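Side-chain contacts in centrosomal protein of 104 kDa (Homo sapiens, PDB 5LPH), which is required for ciliogenesis and for structural integrity at the ciliary tip, and interacts with tubulin, probably through the TOG domain described here: residues Leu260-Asp264 and Ser265-Arg269; Thr275-Glu278 and Gly279-Lys282. All coordinates share one frame; numbering follows the deposited sequence.

Contact 1 (Leu260-Asp264 and Ser265-Arg269); sequences LPPDD and SNTRR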
ATOM      1  N   LEU A 260     -15.861 -18.083  13.794  1.00 65.89           N
ATOM      2  CA  LEU A 260     -15.917 -19.324  13.029  1.00 67.51           C
ATOM      3  C   LEU A 260     -17.241 -20.043  13.274  1.00 67.21           C
ATOM      4  O   LEU A 260     -17.973 -19.696  14.200  1.00 69.44           O
ATOM      5  CB  LEU A 260     -14.762 -20.234  13.452  1.00 67.30           C
ATOM      6  CG  LEU A 260     -13.359 -19.754  13.064  1.00 66.75           C
ATOM      7  CD1 LEU A 260     -12.324 -20.196  14.086  1.00 65.37           C
ATOM      8  CD2 LEU A 260     -12.996 -20.240  11.668  1.00 66.84           C
ATOM      9  N   PRO A 261     -17.557 -21.052  12.445  1.00 68.70           N
ATOM     10  CA  PRO A 261     -18.673 -21.955  12.755  1.00 71.58           C
ATOM     11  C   PRO A 261     -18.403 -22.831  14.001  1.00 79.08           C
ATOM     12  O   PRO A 261     -17.291 -22.806  14.539  1.00 77.83           O
ATOM     13  CB  PRO A 261     -18.792 -22.811  11.488  1.00 69.98           C
ATOM     14  CG  PRO A 261     -18.126 -22.033  10.410  1.00 70.08           C
ATOM     15  CD  PRO A 261     -17.027 -21.278  11.086  1.00 69.55           C
ATOM     16  N   PRO A 262     -19.410 -23.605  14.458  1.00 84.55           N
ATOM     17  CA  PRO A 262     -19.219 -24.415  15.663  1.00 84.87           C
ATOM     18  C   PRO A 262     -18.428 -25.701  15.392  1.00 85.37           C
ATOM     19  O   PRO A 262     -18.515 -26.271  14.293  1.00 82.56           O
ATOM     20  CB  PRO A 262     -20.648 -24.730  16.097  1.00 85.99           C
ATOM     21  CG  PRO A 262     -21.431 -24.746  14.828  1.00 86.77           C
ATOM     22  CD  PRO A 262     -20.739 -23.833  13.854  1.00 85.67           C
ATOM     23  N   ASP A 263     -17.667 -26.141  16.395  1.00 86.38           N
ATOM     24  CA  ASP A 263     -16.807 -27.327  16.281  1.00 88.86           C
ATOM     25  C   ASP A 263     -17.628 -28.620  16.404  1.00 92.41           C
ATOM     26  O   ASP A 263     -17.923 -29.088  17.509  1.00 87.91           O
ATOM     27  CB  ASP A 263     -15.688 -27.283  17.342  1.00 86.55           C
ATOM     28  CG  ASP A 263     -14.509 -28.207  17.018  1.00 84.81           C
ATOM     29  OD1 ASP A 263     -14.645 -29.136  16.189  1.00 83.46           O
ATOM     30  OD2 ASP A 263     -13.426 -27.998  17.607  1.00 82.52           O
ATOM     31  N   ASP A 264     -18.002 -29.187  15.261  1.00 98.23           N
ATOM     32  CA  ASP A 264     -18.658 -30.512  15.248  1.00100.43           C
ATOM     33  C   ASP A 264     -18.485 -31.195  13.890  1.00104.70           C
ATOM     34  O   ASP A 264     -18.013 -30.590  12.912  1.00104.20           O
ATOM     35  CB  ASP A 264     -20.149 -30.453  15.701  1.00 98.37           C
ATOM     36  CG  ASP A 264     -21.062 -29.761  14.698  1.00 97.68           C
ATOM     37  OD1 ASP A 264     -21.240 -30.307  13.598  1.00 95.78           O
ATOM     38  OD2 ASP A 264     -21.649 -28.704  15.018  1.00 95.54           O
ATOM     39  N   SER A 265     -18.862 -32.467  13.856  1.00109.05           N
ATOM     40  CA  SER A 265     -18.616 -33.331  12.700  1.00111.53           C
ATOM     41  C   SER A 265     -19.372 -32.957  11.411  1.00112.45           C
ATOM     42  O   SER A 265     -18.943 -33.341  10.322  1.00110.25           O
ATOM     43  CB  SER A 265     -18.892 -34.795  13.067  1.00111.73           C
ATOM     44  OG  SER A 265     -20.214 -34.963  13.542  1.00112.30           O
ATOM     45  N   ASN A 266     -20.488 -32.232  11.531  1.00113.82           N
ATOM     46  CA  ASN A 266     -21.191 -31.683  10.356  1.00113.39           C
ATOM     47  C   ASN A 266     -20.433 -30.512   9.716  1.00113.69           C
ATOM     48  O   ASN A 266     -20.398 -30.390   8.487  1.00116.24           O
ATOM     49  CB  ASN A 266     -22.616 -31.253  10.730  1.00111.62           C
ATOM     50  CG  ASN A 266     -23.480 -30.921   9.521  1.00111.67           C
ATOM     51  OD1 ASN A 266     -23.177 -31.295   8.385  1.00111.96           O
ATOM     52  ND2 ASN A 266     -24.579 -30.222   9.769  1.00112.72           N
ATOM     53  N   THR A 267     -19.848 -29.653  10.550  1.00109.94           N
ATOM     54  CA  THR A 267     -18.966 -28.574  10.084  1.00107.11           C
ATOM     55  C   THR A 267     -17.699 -29.132   9.423  1.00106.18           C
ATOM     56  O   THR A 267     -17.242 -28.608   8.403  1.00105.27           O
ATOM     57  CB  THR A 267     -18.548 -27.649  11.249  1.00106.88           C
ATOM     58  OG1 THR A 267     -19.712 -27.211  11.960  1.00104.77           O
ATOM     59  CG2 THR A 267     -17.790 -26.431  10.742  1.00107.63           C
ATOM     60  N   ARG A 268     -17.148 -30.198  10.009  1.00104.25           N
ATOM     61  CA  ARG A 268     -15.903 -30.819   9.526  1.00101.85           C
ATOM     62  C   ARG A 268     -15.999 -31.540   8.170  1.00100.55           C
ATOM     63  O   ARG A 268     -14.967 -31.955   7.633  1.00101.90           O
ATOM     64  CB  ARG A 268     -15.338 -31.782  10.582  1.00100.61           C
ATOM     65  CG  ARG A 268     -14.804 -31.090  11.826  1.00 98.48           C
ATOM     66  CD  ARG A 268     -14.042 -32.055  12.717  1.00 95.78           C
ATOM     67  NE  ARG A 268     -13.559 -31.398  13.935  1.00 93.02           N
ATOM     68  CZ  ARG A 268     -12.651 -31.898  14.777  1.00 90.65           C
ATOM     69  NH1 ARG A 268     -12.086 -33.089  14.564  1.00 89.95           N
ATOM     70  NH2 ARG A 268     -12.298 -31.196  15.854  1.00 88.95           N
ATOM     71  N   ARG A 269     -17.207 -31.689   7.619  1.00100.13           N
ATOM     72  CA  ARG A 269     -17.381 -32.189   6.246  1.00102.56           C
ATOM     73  C   ARG A 269     -16.896 -31.213   5.153  1.00102.65           C
ATOM     74  O   ARG A 269     -16.887 -31.574   3.977  1.00 98.42           O
ATOM     75  CB  ARG A 269     -18.845 -32.582   5.988  1.00104.88           C
ATOM     76  CG  ARG A 269     -19.335 -33.815   6.733  1.00108.00           C
ATOM     77  CD  ARG A 269     -20.853 -33.797   6.796  1.00110.73           C
ATOM     78  NE  ARG A 269     -21.468 -35.099   6.980  1.00113.49           N
ATOM     79  CZ  ARG A 269     -21.739 -35.975   6.010  1.00114.16           C
ATOM     80  NH1 ARG A 269     -21.434 -35.737   4.730  1.00113.34           N
ATOM     81  NH2 ARG A 269     -22.320 -37.124   6.334  1.00114.15           N
TER
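Asp264 and Arg268 mark where the extended chain of Leu260-Asp264 turns into Ser265-Arg269, whose backbone torsions are helical. The carbonyl Asp264 O accepts a hydrogen bond from Arg268 N at 3.1 Å, spanning one turn. The side chain of Asp264 reinforces the bend: with CG between the backbone N and the carbonyl carbon (chi1 70°), OD1 is brought to Asn266 N, which meets it nearly along its C-O axis at 2.9 Å, closing an Asx turn. A weak, longer bond from Thr267 N reaches the same oxygen.

Thr267 ties this turn back to the proline pair. Its OG1 donates to Pro262 O at 2.8 Å, lying in the carbonyl plane, while CG2, anti to the backbone N, rests 3.8 Å from Pro261 CB. Farther along, the extended chain of Arg268 brings its guanidinium edge to Asp263, the two flat groups 30° apart. Arg268 NH2 meets the syn lone pair of Asp263 OD1 at 3.1 Å, and NE adds a weak bond there, so both guanidinium donors of the salt bridge use the same carboxylate oxygen.

Backbone, hydroxyl and charged groups thus all bond across this turn. Because Asp263 is exposed and Arg268 partly so, solvent probably screens the ion pair, whereas the two N-H groups directed at Asp264 OD1, one of them weakly, would be expected to stabilise the charged form of Asp264.

Contact 2 (Thr275-Glu278 and Gly279-Lys282); sequences TIFE and GFAK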
ATOM      1  N   THR A 275      -9.200 -29.193   8.892  1.00 87.86           N
ATOM      2  CA  THR A 275      -7.801 -28.802   9.138  1.00 86.46           C
ATOM      3  C   THR A 275      -7.667 -27.754  10.252  1.00 85.42           C
ATOM      4  O   THR A 275      -6.760 -27.836  11.085  1.00 83.78           O
ATOM      5  CB  THR A 275      -7.135 -28.241   7.861  1.00 86.31           C
ATOM      6  OG1 THR A 275      -7.467 -29.060   6.734  1.00 83.77           O
ATOM      7  CG2 THR A 275      -5.610 -28.175   8.013  1.00 87.19           C
ATOM      8  N   ILE A 276      -8.575 -26.777  10.251  1.00 84.90           N
ATOM      9  CA  ILE A 276      -8.585 -25.708  11.255  1.00 84.58           C
ATOM     10  C   ILE A 276      -8.874 -26.259  12.653  1.00 85.16           C
ATOM     11  O   ILE A 276      -8.114 -25.997  13.589  1.00 79.46           O
ATOM     12  CB  ILE A 276      -9.609 -24.596  10.892  1.00 84.79           C
ATOM     13  CG1 ILE A 276      -9.126 -23.823   9.658  1.00 85.80           C
ATOM     14  CG2 ILE A 276      -9.814 -23.625  12.055  1.00 83.70           C
ATOM     15  CD1 ILE A 276     -10.210 -23.055   8.930  1.00 86.69           C
ATOM     16  N   PHE A 277      -9.958 -27.023  12.784  1.00 88.95           N
ATOM     17  CA  PHE A 277     -10.416 -27.483  14.103  1.00 91.55           C
ATOM     18  C   PHE A 277      -9.514 -28.548  14.735  1.00 93.77           C
ATOM     19  O   PHE A 277      -9.297 -28.515  15.949  1.00 93.25           O
ATOM     20  CB  PHE A 277     -11.883 -27.947  14.060  1.00 90.87           C
ATOM     21  CG  PHE A 277     -12.872 -26.822  13.875  1.00 88.58           C
ATOM     22  CD1 PHE A 277     -12.904 -25.748  14.766  1.00 87.80           C
ATOM     23  CD2 PHE A 277     -13.784 -26.838  12.820  1.00 88.76           C
ATOM     24  CE1 PHE A 277     -13.809 -24.713  14.598  1.00 87.71           C
ATOM     25  CE2 PHE A 277     -14.691 -25.806  12.650  1.00 89.49           C
ATOM     26  CZ  PHE A 277     -14.704 -24.743  13.538  1.00 89.41           C
ATOM     27  N   GLU A 278      -8.987 -29.480  13.938  1.00 95.60           N
ATOM     28  CA  GLU A 278      -7.962 -30.408  14.449  1.00 98.46           C
ATOM     29  C   GLU A 278      -6.603 -29.709  14.581  1.00 96.09           C
ATOM     30  O   GLU A 278      -5.749 -30.157  15.344  1.00 92.63           O
ATOM     31  CB  GLU A 278      -7.883 -31.712  13.636  1.00 99.93           C
ATOM     32  CG  GLU A 278      -7.246 -31.632  12.254  1.00101.67           C
ATOM     33  CD  GLU A 278      -7.296 -32.956  11.496  1.00104.76           C
ATOM     34  OE1 GLU A 278      -6.469 -33.178  10.579  1.00106.91           O
ATOM     35  OE2 GLU A 278      -8.171 -33.783  11.813  1.00106.13           O
ATOM     36  N   GLY A 279      -6.416 -28.613  13.844  1.00 95.85           N
ATOM     37  CA  GLY A 279      -5.340 -27.663  14.115  1.00 93.55           C
ATOM     38  C   GLY A 279      -5.445 -27.038  15.498  1.00 93.79           C
ATOM     39  O   GLY A 279      -4.458 -26.980  16.225  1.00 91.88           O
ATOM     40  N   PHE A 280      -6.642 -26.574  15.867  1.00 97.17           N
ATOM     41  CA  PHE A 280      -6.891 -26.047  17.221  1.00100.49           C
ATOM     42  C   PHE A 280      -6.667 -27.116  18.294  1.00103.11           C
ATOM     43  O   PHE A 280      -6.081 -26.832  19.339  1.00102.59           O
ATOM     44  CB  PHE A 280      -8.323 -25.500  17.374  1.00100.59           C
ATOM     45  CG  PHE A 280      -8.633 -24.262  16.560  1.00 99.97           C
ATOM     46  CD1 PHE A 280      -7.644 -23.514  15.911  1.00 99.63           C
ATOM     47  CD2 PHE A 280      -9.950 -23.819  16.481  1.00101.32           C
ATOM     48  CE1 PHE A 280      -7.976 -22.380  15.184  1.00 99.51           C
ATOM     49  CE2 PHE A 280     -10.284 -22.685  15.759  1.00101.64           C
ATOM     50  CZ  PHE A 280      -9.296 -21.963  15.109  1.00101.36           C
ATOM     51  N   ALA A 281      -7.152 -28.331  18.029  1.00105.60           N
ATOM     52  CA  ALA A 281      -6.948 -29.484  18.922  1.00105.33           C
ATOM     53  C   ALA A 281      -5.462 -29.792  19.157  1.00104.26           C
ATOM     54  O   ALA A 281      -5.066 -30.128  20.272  1.00104.68           O
ATOM     55  CB  ALA A 281      -7.661 -30.713  18.365  1.00104.84           C
ATOM     56  N   LYS A 282      -4.655 -29.662  18.104  1.00102.26           N
ATOM     57  CA  LYS A 282      -3.199 -29.872  18.181  1.00100.37           C
ATOM     58  C   LYS A 282      -2.508 -28.824  19.064  1.00 99.08           C
ATOM     59  O   LYS A 282      -1.594 -29.155  19.819  1.00 98.62           O
ATOM     60  CB  LYS A 282      -2.587 -29.849  16.774  1.00100.73           C
ATOM     61  CG  LYS A 282      -1.377 -30.749  16.575  1.00101.41           C
ATOM     62  CD  LYS A 282      -0.850 -30.677  15.145  1.00101.63           C
ATOM     63  CE  LYS A 282      -1.816 -31.274  14.122  1.00102.23           C
ATOM     64  NZ  LYS A 282      -1.259 -31.278  12.741  1.00102.44           N
TER
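Phe280 leans back against Ile276 and Phe277 one turn earlier, an i to i+3 and i+4 arrangement on the alpha-helix 271-283 of this HEAT-repeat TOG domain. Its ring meets both Ile276 and Phe277. Ile276 lies alongside, pointing the same way, and sets CG2 over the ring as a CH-pi contact, 3.9 Å from the centroid and 26° off the normal. Ile276 O also lies over a face of the ring, displaced toward the rim, yet still accepts Phe280 N at 2.8 Å. Phe277 arrives obliquely: the ring planes stand 84° apart, and its CD1 approaches Phe280 CD2 at 3.9 Å. Beyond the segment, Phe280 stacks on Tyr249. Ile276 and Phe280 pack on helix 235-252, and Phe277 on the preceding loop, at Asp263, Thr267 and Arg268; all three are buried.

Gly279, without a side chain, sends its N-H to Thr275 O at 2.9 Å, the donor standing well above that carbonyl's plane. The side chain of Glu278 leaves another side of the helix from Phe280. Its chi1 of 74° places CG between the backbone N and the carbonyl carbon, where CG comes 3.5 Å from Gly279 N, and the rest of the chain runs out extended. Its carboxylate does not meet the lysine amine: Glu278 OE1 stops 6.0 Å from Lys282 NZ, although Lys282 N bonds to Glu278 O at 3.0 Å.

The two contacts follow one another along the chain, contact 1 in the loop between helices 235-252 and 271-283 and contact 2 on the second of those helices. Their centres lie 11 Å apart, both more than 30 Å from the centre of the chain, at the C-terminal end of the domain. They also touch: Pro261 O comes 3.4 Å from Phe277 CZ, Leu260 CD1 lies 3.6 Å from Phe280 CE2, and Thr267 CG2 is 3.7 Å from Phe277 CE2. The loop thus folds back over the final helix, having left helix 235-252 of the second HEAT repeat. Both contacts lie in the C-terminal end of the solenoid, where the loop packs against helix 271-283.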